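Local coordinates for protein cytochrome c (Pseudomonas aeruginosa, PDB 6RTE) that probably catalyses the final dehydrogenation of dihydro-heme d1 in heme d1 biosynthesis, carrying a heme c domain beside an eight-bladed beta-propeller, at residues G421-E426 with R440-P445; D417-K422 with G446-H451; A260-G265 with V289-E294; N224-D229 with V273-P278. All coordinates share one frame; numbering follows the deposited sequence.

Overall arrangement
All four contacts join neighbouring parts of the eight-bladed propeller. Contact 4, partly buried, has its centre about 13 Å from the centre of the chain and links the innermost strands 221-227 and 270-276 of adjacent blades through amide and hydroxyl bonds to the backbone. Contact 3, also partly buried, reaches the same sheet farther out, its centre about 23 Å from the chain centre, where a carboxylate and an indole hold a connecting turn. On the opposite side, contacts 1 and 2 start from the same stretch, 417-426, leading from strand 413-417 to strand 427-431, and touch. Contact 1 is a partly buried charge network; contact 2 is buried, with aromatic packing and one water.

Contact 1 of 4, residues G421-E426 with R440-P445; sequences GKKHDE and RLRPSP
Asp425 and Arg442 meet as a salt bridge in which one oxygen does most of the work. Asp425 OD2 accepts from Arg442 NE and from NH2, both at 3.1 Å, yet both bonds are weak and bent to little more than 130°, the carboxylate and guanidinium planes standing 49° apart. The same OD2 also takes the backbone N-H of Gly446. Asp425 OD1 receives Lys423 NZ at 2.9 Å on its syn lone pair. That ammonium sits over the centre of one guanidinium face of Arg442, with NZ 3.8 Å from CZ; the shared carboxylate probably offsets the like charges. Pro445 CB lies against the opposite face. Lys423 NZ has a second, weak partner in Glu426 OE1, while Glu426 OE2 meets Arg440 NE near the guanidinium plane, at a modelled distance so short that its exact geometry is doubtful. Asp425 O is buried without a conventional donor and faces Arg442 CA at 3.4 Å, a CA-H...O contact. The network ties the loop before strand 427-431 to strand 437-441 and the linker beyond; Leu441 at the strand end and Pro443 in the linker pack on strands 460-465 and 470-476 of the next blade.

Contact 2 of 4, residues D417-K422 with G446-H451; sequences DTFLGK and GKVAGH
Phe419 brings ring atom CD1 to within 3.8 Å of Gly450 CA, at a residue with no side chain, and no direct hydrogen bond joins the two segments. The contact sits at a blade-to-blade junction of the propeller: 417-422 turns away from the second strand of one blade, and 446-451 runs into the innermost strand, 449-454, of the next. Phe419 CG is anti to its own backbone nitrogen (chi1 -170°), which carries the ring across to the second segment. There CE1 touches Val448 CG2 at 3.4 Å, and the same methyl lies almost as near to CD1. Ala449 O approaches the ring at its edge, in the ring plane, 3.8 Å from CD1. Phe404 and Trp466 add edge-to-face contacts to the Phe419 ring. An Asx turn sets the start of the loop: Asp417 OD1 accepts from Phe419 N at 2.7 Å, on its anti side and 33° out of the carboxylate plane. Phe403 N also donates to OD1 and Phe404 N to OD2, so backbone N-H groups grip both carboxylate oxygens. A type I turn from Thr418 to Gly421 follows. The two backbones are bridged by one water, which accepts from Thr418 N at 3.2 Å and donates to Ala449 O at 2.9 Å.

Contact 3 of 4, residues A260-G265 with V289-E294; sequences AADAQG and VHELWE
The connection between two propeller blades, at residues 260-265, is held by Glu291 and Trp293 of the following blade. Glu291 reaches it with its chain extended beyond CG (chi2 178°), and OE2 accepts from Ala263 N at 2.7 Å, on the syn side and 27° out of the carboxylate plane. The other oxygen, OE1, is met nearly along its C-O axis by Trp293 NE1 at 2.9 Å, an almost straight bond of 167° lying in the indole plane. Arg307 NH1 completes a salt bridge to OE1, so both carboxylate oxygens are engaged, and it also hydrogen-bonds Ala261 O. Trp293 then presents its edge to Ala261 O, 3.2 Å from CZ2, while CH2 comes within 3.8 Å of Ala260 CA. The connection leads from outermost strand 254-259 to innermost strand 270-276, and its partners lie on or just before strand 291-296, third in that second sheet. A type I turn from Asp262 to Gly265 bends the connection. Asp262 packs CB on Val289 CB at 3.7 Å, and its OD1 accepts from Gln266 N. One water donates to Asp262 OD2 at 2.7 Å and accepts from His290 N at 3.0 Å.

Contact 4 of 4, residues N224-D229 with V273-P278; sequences NLAVSD and VYTAPP
Thr275 leans across from one propeller blade to the innermost strand of the blade before it. Its CB lies 3.6 Å from Val227 O. From there the side chain forks: OG1, beside the backbone nitrogen (chi1 -58°), donates to that same oxygen at 2.8 Å, arriving 60° above the carbonyl plane and therefore not on a lone pair, and also touches Ala226 CB at 3.4 Å. The methyl CG2, anti to the backbone nitrogen, runs on past Val227 O to Asp229 N, 3.9 Å away. At the other end of the contact, the Asn224 side-chain amide bonds the Val273 backbone across the gap between the strands. Its OD1 takes Val273 N at 2.9 Å on a lone pair in the carbonyl plane, and its ND2 returns a 2.9 Å bond to Val273 O, so one amide engages both polar backbone groups of Val273 and its rotation is fixed. Between these two anchors Ala226 CB packs on Val273 CG2. Farther along, Asp229 CB rests on Pro277 CB at 3.9 Å, while its OD1 is hydrogen-bonded to Tyr297 OH and His280 ND1. Strands 221-227 and 270-276 run nearly parallel, 18° apart, each the innermost of its own antiparallel sheet. Phe282 of strand 281-286 packs on Ala226 and Thr275, Leu235 of strand 233-238 on Val273, and strand 192-197 of the preceding blade on Leu225 and Val227.

Contact 1 of 4, residues G421-E426 with R440-P445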
loop_
_atom_site.group_PDB
_atom_site.type_symbol
_atom_site.label_atom_id
_atom_site.label_comp_id
_atom_site.label_asym_id
_atom_site.label_seq_id
_atom_site.Cartn_x
_atom_site.Cartn_y
_atom_site.Cartn_z
ATOM N N GLY A 421 16.206 9.125 -2.544
ATOM C CA GLY A 421 17.368 9.879 -2.961
ATOM C C GLY A 421 18.596 9.008 -3.164
ATOM O O GLY A 421 18.613 7.824 -2.837
ATOM N N LYS A 422 19.643 9.620 -3.730
ATOM C CA LYS A 422 20.920 8.926 -3.849
ATOM C C LYS A 422 21.490 8.615 -2.470
ATOM O O LYS A 422 22.110 7.564 -2.265
ATOM C CB LYS A 422 21.901 9.771 -4.663
ATOM N N LYS A 423 21.296 9.525 -1.519
ATOM C CA LYS A 423 21.611 9.311 -0.109
ATOM C C LYS A 423 20.314 8.926 0.589
ATOM O O LYS A 423 19.334 9.675 0.531
ATOM C CB LYS A 423 22.228 10.580 0.485
ATOM C CG LYS A 423 22.102 10.767 1.994
ATOM C CD LYS A 423 23.120 9.951 2.771
ATOM C CE LYS A 423 23.382 10.578 4.133
ATOM N NZ LYS A 423 24.139 9.674 5.038
ATOM N N HIS A 424 20.301 7.763 1.239
ATOM C CA HIS A 424 19.027 7.199 1.676
ATOM C C HIS A 424 19.138 6.213 2.833
ATOM O O HIS A 424 18.428 5.202 2.856
ATOM C CB HIS A 424 18.356 6.506 0.484
ATOM C CG HIS A 424 19.245 5.513 -0.206
ATOM N ND1 HIS A 424 19.565 4.291 0.343
ATOM C CD2 HIS A 424 19.899 5.574 -1.390
ATOM C CE1 HIS A 424 20.365 3.635 -0.478
ATOM N NE2 HIS A 424 20.583 4.391 -1.536
ATOM N N ASP A 425 19.998 6.504 3.811
ATOM C CA ASP A 425 20.172 5.633 4.969
ATOM C C ASP A 425 19.832 6.336 6.279
ATOM O O ASP A 425 20.177 5.835 7.353
ATOM C CB ASP A 425 21.603 5.086 5.017
ATOM C CG ASP A 425 22.662 6.178 4.876
ATOM O OD1 ASP A 425 22.355 7.368 5.101
ATOM O OD2 ASP A 425 23.813 5.839 4.529
ATOM N N GLU A 426 19.137 7.468 6.214
ATOM C CA GLU A 426 18.906 8.314 7.375
ATOM C C GLU A 426 17.422 8.595 7.519
ATOM O O GLU A 426 16.748 8.924 6.535
ATOM C CB GLU A 426 19.685 9.627 7.243
ATOM C CG GLU A 426 20.319 10.114 8.529
ATOM C CD GLU A 426 21.491 11.045 8.276
ATOM O OE1 GLU A 426 22.611 10.543 8.033
ATOM O OE2 GLU A 426 21.290 12.279 8.302
ATOM N N ARG A 440 18.759 12.827 13.717
ATOM C CA ARG A 440 18.892 11.923 12.582
ATOM C C ARG A 440 19.214 10.524 13.088
ATOM O O ARG A 440 19.928 10.365 14.080
ATOM C CB ARG A 440 19.977 12.401 11.616
ATOM C CG ARG A 440 19.797 13.835 11.129
ATOM C CD ARG A 440 21.038 14.334 10.386
ATOM N NE ARG A 440 20.749 14.668 8.992
ATOM C CZ ARG A 440 20.611 15.905 8.515
ATOM N NH1 ARG A 440 20.342 16.086 7.228
ATOM N NH2 ARG A 440 20.745 16.961 9.311
ATOM N N LEU A 441 18.677 9.513 12.405
ATOM C CA LEU A 441 18.873 8.114 12.770
ATOM C C LEU A 441 19.372 7.348 11.553
ATOM O O LEU A 441 18.775 7.436 10.477
ATOM C CB LEU A 441 17.572 7.488 13.296
ATOM C CG LEU A 441 17.023 7.975 14.644
ATOM C CD1 LEU A 441 15.750 7.225 14.989
ATOM C CD2 LEU A 441 18.043 7.812 15.752
ATOM N N ARG A 442 20.462 6.596 11.721
ATOM C CA ARG A 442 21.122 5.893 10.619
ATOM C C ARG A 442 21.323 4.437 11.014
ATOM O O ARG A 442 22.443 4.017 11.342
ATOM C CB ARG A 442 22.452 6.560 10.266
ATOM C CG ARG A 442 23.037 6.132 8.931
ATOM C CD ARG A 442 24.279 6.949 8.593
ATOM N NE ARG A 442 24.893 6.535 7.334
ATOM C CZ ARG A 442 26.077 6.964 6.902
ATOM N NH1 ARG A 442 26.782 7.822 7.627
ATOM N NH2 ARG A 442 26.562 6.532 5.743
ATOM N N PRO A 443 20.262 3.625 10.967
ATOM C CA PRO A 443 20.363 2.266 11.529
ATOM C C PRO A 443 21.398 1.391 10.840
ATOM O O PRO A 443 22.126 0.654 11.515
ATOM C CB PRO A 443 18.938 1.713 11.358
ATOM C CG PRO A 443 18.350 2.506 10.249
ATOM C CD PRO A 443 18.939 3.882 10.372
ATOM N N SER A 444 21.485 1.448 9.515
ATOM C CA SER A 444 22.425 0.635 8.748
ATOM C C SER A 444 23.110 1.537 7.733
ATOM O O SER A 444 22.637 1.683 6.595
ATOM C CB SER A 444 21.722 -0.533 8.061
ATOM O OG SER A 444 21.395 -1.544 8.995
ATOM N N PRO A 445 24.240 2.163 8.106
ATOM C CA PRO A 445 24.914 3.076 7.173
ATOM C C PRO A 445 25.140 2.457 5.802
ATOM O O PRO A 445 25.753 1.392 5.682
ATOM C CB PRO A 445 26.239 3.383 7.888
ATOM C CG PRO A 445 25.913 3.243 9.339
ATOM C CD PRO A 445 24.916 2.117 9.417
#

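Contact 2 of 4, residues D417-K422 with G446-H451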
loop_
_atom_site.group_PDB
_atom_site.type_symbol
_atom_site.label_atom_id
_atom_site.label_comp_id
_atom_site.label_asym_id
_atom_site.label_seq_id
_atom_site.Cartn_x
_atom_site.Cartn_y
_atom_site.Cartn_z
ATOM N N ASP A 417 12.116 10.550 5.770
ATOM C CA ASP A 417 13.266 9.887 5.170
ATOM C C ASP A 417 13.650 10.585 3.869
ATOM O O ASP A 417 13.007 11.549 3.447
ATOM C CB ASP A 417 12.946 8.411 4.902
ATOM C CG ASP A 417 11.765 8.242 3.958
ATOM O OD1 ASP A 417 11.890 8.634 2.777
ATOM O OD2 ASP A 417 10.705 7.736 4.397
ATOM N N THR A 418 14.723 10.084 3.242
ATOM C CA THR A 418 15.058 10.402 1.854
ATOM C C THR A 418 15.130 9.086 1.081
ATOM O O THR A 418 16.080 8.832 0.324
ATOM C CB THR A 418 16.371 11.178 1.750
ATOM O OG1 THR A 418 17.471 10.321 2.070
ATOM C CG2 THR A 418 16.365 12.377 2.699
ATOM N N PHE A 419 14.106 8.254 1.302
ATOM C CA PHE A 419 14.006 6.903 0.753
ATOM C C PHE A 419 14.326 6.836 -0.730
ATOM O O PHE A 419 14.885 5.836 -1.197
ATOM C CB PHE A 419 12.575 6.399 1.035
ATOM C CG PHE A 419 12.346 4.939 0.746
ATOM C CD1 PHE A 419 12.714 3.965 1.664
ATOM C CD2 PHE A 419 11.695 4.543 -0.418
ATOM C CE1 PHE A 419 12.476 2.621 1.413
ATOM C CE2 PHE A 419 11.455 3.200 -0.676
ATOM C CZ PHE A 419 11.846 2.237 0.245
ATOM N N LEU A 420 13.997 7.884 -1.485
ATOM C CA LEU A 420 14.126 7.870 -2.935
ATOM C C LEU A 420 15.366 8.604 -3.438
ATOM O O LEU A 420 15.557 8.701 -4.653
ATOM C CB LEU A 420 12.878 8.490 -3.578
ATOM C CG LEU A 420 11.517 7.925 -3.159
ATOM C CD1 LEU A 420 10.402 8.798 -3.714
ATOM C CD2 LEU A 420 11.340 6.483 -3.613
ATOM N N GLY A 421 16.206 9.125 -2.544
ATOM C CA GLY A 421 17.368 9.879 -2.961
ATOM C C GLY A 421 18.596 9.008 -3.164
ATOM O O GLY A 421 18.613 7.824 -2.837
ATOM N N LYS A 422 19.643 9.620 -3.730
ATOM C CA LYS A 422 20.920 8.926 -3.849
ATOM C C LYS A 422 21.490 8.615 -2.470
ATOM O O LYS A 422 22.110 7.564 -2.265
ATOM C CB LYS A 422 21.901 9.771 -4.663
ATOM N N GLY A 446 24.634 3.114 4.761
ATOM C CA GLY A 446 24.810 2.667 3.402
ATOM C C GLY A 446 23.604 1.978 2.796
ATOM O O GLY A 446 23.541 1.840 1.566
ATOM N N LYS A 447 22.656 1.542 3.617
ATOM C CA LYS A 447 21.505 0.793 3.147
ATOM C C LYS A 447 20.251 1.653 3.219
ATOM O O LYS A 447 20.174 2.628 3.971
ATOM C CB LYS A 447 21.314 -0.482 3.971
ATOM C CG LYS A 447 22.570 -1.321 4.028
ATOM C CD LYS A 447 22.273 -2.739 4.436
ATOM C CE LYS A 447 23.544 -3.550 4.453
ATOM N NZ LYS A 447 23.250 -4.982 4.652
ATOM N N VAL A 448 19.261 1.277 2.417
ATOM C CA VAL A 448 18.045 2.071 2.324
ATOM C C VAL A 448 17.277 1.936 3.635
ATOM O O VAL A 448 16.930 0.830 4.064
ATOM C CB VAL A 448 17.202 1.645 1.114
ATOM C CG1 VAL A 448 17.062 0.147 1.066
ATOM C CG2 VAL A 448 15.829 2.310 1.146
ATOM N N ALA A 449 17.036 3.067 4.289
ATOM C CA ALA A 449 16.250 3.134 5.512
ATOM C C ALA A 449 14.961 3.884 5.217
ATOM O O ALA A 449 14.982 4.940 4.580
ATOM C CB ALA A 449 17.032 3.833 6.625
ATOM N N GLY A 450 13.837 3.342 5.672
ATOM C CA GLY A 450 12.574 4.000 5.424
ATOM C C GLY A 450 11.399 3.369 6.129
ATOM O O GLY A 450 11.387 2.163 6.369
ATOM N N HIS A 451 10.409 4.200 6.455
ATOM C CA HIS A 451 9.142 3.819 7.067
ATOM C C HIS A 451 9.261 3.617 8.571
ATOM O O HIS A 451 10.099 2.839 9.044
ATOM C CB HIS A 451 8.551 2.551 6.459
ATOM C CG HIS A 451 7.160 2.274 6.937
ATOM N ND1 HIS A 451 6.896 1.617 8.118
ATOM C CD2 HIS A 451 5.953 2.602 6.413
ATOM C CE1 HIS A 451 5.586 1.533 8.293
ATOM N NE2 HIS A 451 4.996 2.122 7.273
HETATM O O HOH W 1 16.234 7.486 4.222
#

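Contact 3 of 4, residues A260-G265 with V289-E294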
loop_
_atom_site.group_PDB
_atom_site.type_symbol
_atom_site.label_atom_id
_atom_site.label_comp_id
_atom_site.label_asym_id
_atom_site.label_seq_id
_atom_site.Cartn_x
_atom_site.Cartn_y
_atom_site.Cartn_z
ATOM N N ALA A 260 -15.332 0.790 -13.267
ATOM C CA ALA A 260 -14.907 2.173 -13.070
ATOM C C ALA A 260 -15.032 2.886 -14.416
ATOM O O ALA A 260 -14.260 2.631 -15.349
ATOM C CB ALA A 260 -13.487 2.238 -12.511
ATOM N N ALA A 261 -16.032 3.749 -14.526
ATOM C CA ALA A 261 -16.268 4.497 -15.752
ATOM C C ALA A 261 -16.879 5.834 -15.365
ATOM O O ALA A 261 -17.657 5.910 -14.407
ATOM C CB ALA A 261 -17.187 3.719 -16.704
ATOM N N ASP A 262 -16.527 6.889 -16.100
ATOM C CA ASP A 262 -17.114 8.180 -15.773
ATOM C C ASP A 262 -18.561 8.221 -16.263
ATOM O O ASP A 262 -19.082 7.258 -16.845
ATOM C CB ASP A 262 -16.273 9.326 -16.341
ATOM C CG ASP A 262 -16.331 9.424 -17.856
ATOM O OD1 ASP A 262 -17.140 8.724 -18.492
ATOM O OD2 ASP A 262 -15.548 10.218 -18.410
ATOM N N ALA A 263 -19.217 9.360 -16.032
ATOM C CA ALA A 263 -20.622 9.498 -16.385
ATOM C C ALA A 263 -20.839 9.415 -17.888
ATOM O O ALA A 263 -21.950 9.095 -18.325
ATOM C CB ALA A 263 -21.172 10.828 -15.855
ATOM N N GLN A 264 -19.814 9.708 -18.686
ATOM C CA GLN A 264 -19.895 9.584 -20.136
ATOM C C GLN A 264 -19.576 8.176 -20.627
ATOM O O GLN A 264 -19.588 7.943 -21.840
ATOM C CB GLN A 264 -18.945 10.579 -20.811
ATOM C CG GLN A 264 -19.271 12.042 -20.537
ATOM C CD GLN A 264 -18.434 13.002 -21.375
ATOM O OE1 GLN A 264 -17.202 13.007 -21.299
ATOM N NE2 GLN A 264 -19.104 13.818 -22.179
ATOM N N GLY A 265 -19.281 7.240 -19.723
ATOM C CA GLY A 265 -18.982 5.873 -20.101
ATOM C C GLY A 265 -17.523 5.538 -20.361
ATOM O O GLY A 265 -17.233 4.392 -20.718
ATOM N N VAL A 289 -10.081 9.378 -15.662
ATOM C CA VAL A 289 -11.225 10.228 -15.949
ATOM C C VAL A 289 -11.224 11.398 -14.971
ATOM O O VAL A 289 -10.572 11.369 -13.925
ATOM C CB VAL A 289 -12.558 9.448 -15.863
ATOM C CG1 VAL A 289 -12.650 8.444 -17.016
ATOM C CG2 VAL A 289 -12.682 8.746 -14.524
ATOM N N HIS A 290 -11.982 12.431 -15.324
ATOM C CA HIS A 290 -12.089 13.629 -14.494
ATOM C C HIS A 290 -13.198 13.513 -13.464
ATOM O O HIS A 290 -14.036 14.407 -13.343
ATOM C CB HIS A 290 -12.318 14.845 -15.382
ATOM C CG HIS A 290 -11.205 15.097 -16.335
ATOM N ND1 HIS A 290 -10.254 16.067 -16.120
ATOM C CD2 HIS A 290 -10.872 14.489 -17.498
ATOM C CE1 HIS A 290 -9.395 16.065 -17.124
ATOM N NE2 HIS A 290 -9.745 15.114 -17.970
ATOM N N GLU A 291 -13.190 12.409 -12.710
ATOM C CA GLU A 291 -14.160 12.166 -11.655
ATOM C C GLU A 291 -13.452 11.587 -10.445
ATOM O O GLU A 291 -12.453 10.876 -10.567
ATOM C CB GLU A 291 -15.253 11.173 -12.075
ATOM C CG GLU A 291 -16.421 11.782 -12.791
ATOM C CD GLU A 291 -17.444 10.752 -13.225
ATOM O OE1 GLU A 291 -17.479 9.629 -12.652
ATOM O OE2 GLU A 291 -18.212 11.079 -14.144
ATOM N N LEU A 292 -13.984 11.894 -9.274
ATOM C CA LEU A 292 -13.695 11.112 -8.081
ATOM C C LEU A 292 -15.032 10.700 -7.483
ATOM O O LEU A 292 -16.058 11.356 -7.700
ATOM C CB LEU A 292 -12.836 11.868 -7.072
ATOM C CG LEU A 292 -13.405 13.046 -6.294
ATOM C CD1 LEU A 292 -14.034 12.571 -5.003
ATOM C CD2 LEU A 292 -12.307 14.055 -6.009
ATOM N N TRP A 293 -15.010 9.583 -6.767
ATOM C CA TRP A 293 -16.230 8.934 -6.294
ATOM C C TRP A 293 -16.239 8.896 -4.773
ATOM O O TRP A 293 -15.192 8.699 -4.137
ATOM C CB TRP A 293 -16.330 7.509 -6.829
ATOM C CG TRP A 293 -16.647 7.356 -8.291
ATOM C CD1 TRP A 293 -16.812 8.348 -9.229
ATOM C CD2 TRP A 293 -16.846 6.118 -8.980
ATOM N NE1 TRP A 293 -17.098 7.793 -10.448
ATOM C CE2 TRP A 293 -17.131 6.429 -10.327
ATOM C CE3 TRP A 293 -16.817 4.774 -8.587
ATOM C CZ2 TRP A 293 -17.384 5.445 -11.281
ATOM C CZ3 TRP A 293 -17.068 3.794 -9.538
ATOM C CH2 TRP A 293 -17.346 4.132 -10.866
ATOM N N GLU A 294 -17.419 9.096 -4.194
ATOM C CA GLU A 294 -17.701 8.703 -2.819
ATOM C C GLU A 294 -18.794 7.645 -2.866
ATOM O O GLU A 294 -19.791 7.813 -3.582
ATOM C CB GLU A 294 -18.136 9.898 -1.964
ATOM C CG GLU A 294 -18.313 9.570 -0.491
ATOM C CD GLU A 294 -18.629 10.788 0.361
ATOM O OE1 GLU A 294 -19.001 11.846 -0.202
ATOM O OE2 GLU A 294 -18.503 10.692 1.600
HETATM O O HOH W 2 -14.300 12.350 -17.252
#

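Contact 4 of 4, residues N224-D229 with V273-P278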
loop_
_atom_site.group_PDB
_atom_site.type_symbol
_atom_site.label_atom_id
_atom_site.label_comp_id
_atom_site.label_asym_id
_atom_site.label_seq_id
_atom_site.Cartn_x
_atom_site.Cartn_y
_atom_site.Cartn_z
ATOM N N ASN A 224 -4.986 -1.254 -4.192
ATOM C CA ASN A 224 -5.072 -1.355 -2.741
ATOM C C ASN A 224 -6.502 -1.717 -2.369
ATOM O O ASN A 224 -7.364 -1.935 -3.233
ATOM C CB ASN A 224 -4.597 -0.059 -2.050
ATOM C CG ASN A 224 -5.637 1.051 -2.080
ATOM O OD1 ASN A 224 -6.346 1.241 -3.061
ATOM N ND2 ASN A 224 -5.736 1.789 -0.977
ATOM N N LEU A 225 -6.749 -1.821 -1.068
ATOM C CA LEU A 225 -8.102 -2.067 -0.591
ATOM C C LEU A 225 -8.356 -1.226 0.642
ATOM O O LEU A 225 -7.443 -0.640 1.228
ATOM C CB LEU A 225 -8.349 -3.560 -0.308
ATOM C CG LEU A 225 -7.480 -4.293 0.712
ATOM C CD1 LEU A 225 -7.781 -3.876 2.145
ATOM C CD2 LEU A 225 -7.705 -5.792 0.527
ATOM N N ALA A 226 -9.628 -1.167 1.022
ATOM C CA ALA A 226 -10.075 -0.388 2.164
ATOM C C ALA A 226 -11.187 -1.179 2.837
ATOM O O ALA A 226 -11.895 -1.957 2.192
ATOM C CB ALA A 226 -10.556 1.012 1.743
ATOM N N VAL A 227 -11.291 -1.009 4.148
ATOM C CA VAL A 227 -12.301 -1.678 4.973
ATOM C C VAL A 227 -13.229 -0.611 5.529
ATOM O O VAL A 227 -12.768 0.428 6.021
ATOM C CB VAL A 227 -11.646 -2.497 6.096
ATOM C CG1 VAL A 227 -12.707 -3.250 6.952
ATOM C CG2 VAL A 227 -10.624 -3.476 5.501
ATOM N N SER A 228 -14.534 -0.856 5.441
ATOM C CA SER A 228 -15.499 0.123 5.942
ATOM C C SER A 228 -15.371 0.235 7.446
ATOM O O SER A 228 -14.946 -0.708 8.128
ATOM C CB SER A 228 -16.927 -0.260 5.528
ATOM O OG SER A 228 -17.332 -1.537 6.022
ATOM N N ASP A 229 -15.716 1.418 7.982
ATOM C CA ASP A 229 -15.467 1.670 9.403
ATOM C C ASP A 229 -16.420 0.902 10.305
ATOM O O ASP A 229 -16.155 0.804 11.515
ATOM C CB ASP A 229 -15.543 3.176 9.715
ATOM C CG ASP A 229 -16.963 3.689 9.861
ATOM O OD1 ASP A 229 -17.632 3.939 8.836
ATOM O OD2 ASP A 229 -17.417 3.855 11.019
ATOM N N VAL A 273 -8.343 3.315 -3.243
ATOM C CA VAL A 273 -9.573 3.391 -2.469
ATOM C C VAL A 273 -9.207 3.757 -1.036
ATOM O O VAL A 273 -8.155 3.362 -0.529
ATOM C CB VAL A 273 -10.369 2.065 -2.517
ATOM C CG1 VAL A 273 -10.796 1.758 -3.957
ATOM C CG2 VAL A 273 -9.555 0.889 -1.954
ATOM N N TYR A 274 -10.079 4.537 -0.392
ATOM C CA TYR A 274 -9.866 5.002 0.972
ATOM C C TYR A 274 -11.183 4.938 1.738
ATOM O O TYR A 274 -12.266 5.006 1.156
ATOM C CB TYR A 274 -9.346 6.444 1.018
ATOM C CG TYR A 274 -8.202 6.758 0.068
ATOM C CD1 TYR A 274 -8.452 7.179 -1.237
ATOM C CD2 TYR A 274 -6.887 6.643 0.476
ATOM C CE1 TYR A 274 -7.410 7.473 -2.116
ATOM C CE2 TYR A 274 -5.833 6.933 -0.392
ATOM C CZ TYR A 274 -6.102 7.351 -1.682
ATOM O OH TYR A 274 -5.064 7.641 -2.543
ATOM N N THR A 275 -11.071 4.832 3.061
ATOM C CA THR A 275 -12.216 4.916 3.960
ATOM C C THR A 275 -12.235 6.281 4.624
ATOM O O THR A 275 -11.190 6.797 5.030
ATOM C CB THR A 275 -12.156 3.817 5.018
ATOM O OG1 THR A 275 -12.113 2.543 4.362
ATOM C CG2 THR A 275 -13.394 3.879 5.993
ATOM N N ALA A 276 -13.427 6.868 4.725
ATOM C CA ALA A 276 -13.648 8.150 5.397
ATOM C C ALA A 276 -14.610 7.902 6.553
ATOM O O ALA A 276 -15.835 8.021 6.386
ATOM C CB ALA A 276 -14.199 9.194 4.433
ATOM N N PRO A 277 -14.109 7.573 7.742
ATOM C CA PRO A 277 -14.979 7.013 8.791
ATOM C C PRO A 277 -16.092 7.959 9.207
ATOM O O PRO A 277 -17.240 7.512 9.348
ATOM C CB PRO A 277 -14.007 6.726 9.945
ATOM C CG PRO A 277 -12.709 6.439 9.240
ATOM C CD PRO A 277 -12.682 7.410 8.082
ATOM N N PRO A 278 -15.829 9.259 9.401
ATOM C CA PRO A 278 -16.934 10.147 9.816
ATOM C C PRO A 278 -18.032 10.266 8.778
ATOM O O PRO A 278 -19.179 10.561 9.130
ATOM C CB PRO A 278 -16.251 11.505 10.048
ATOM C CG PRO A 278 -14.796 11.209 10.116
ATOM C CD PRO A 278 -14.551 9.993 9.307
#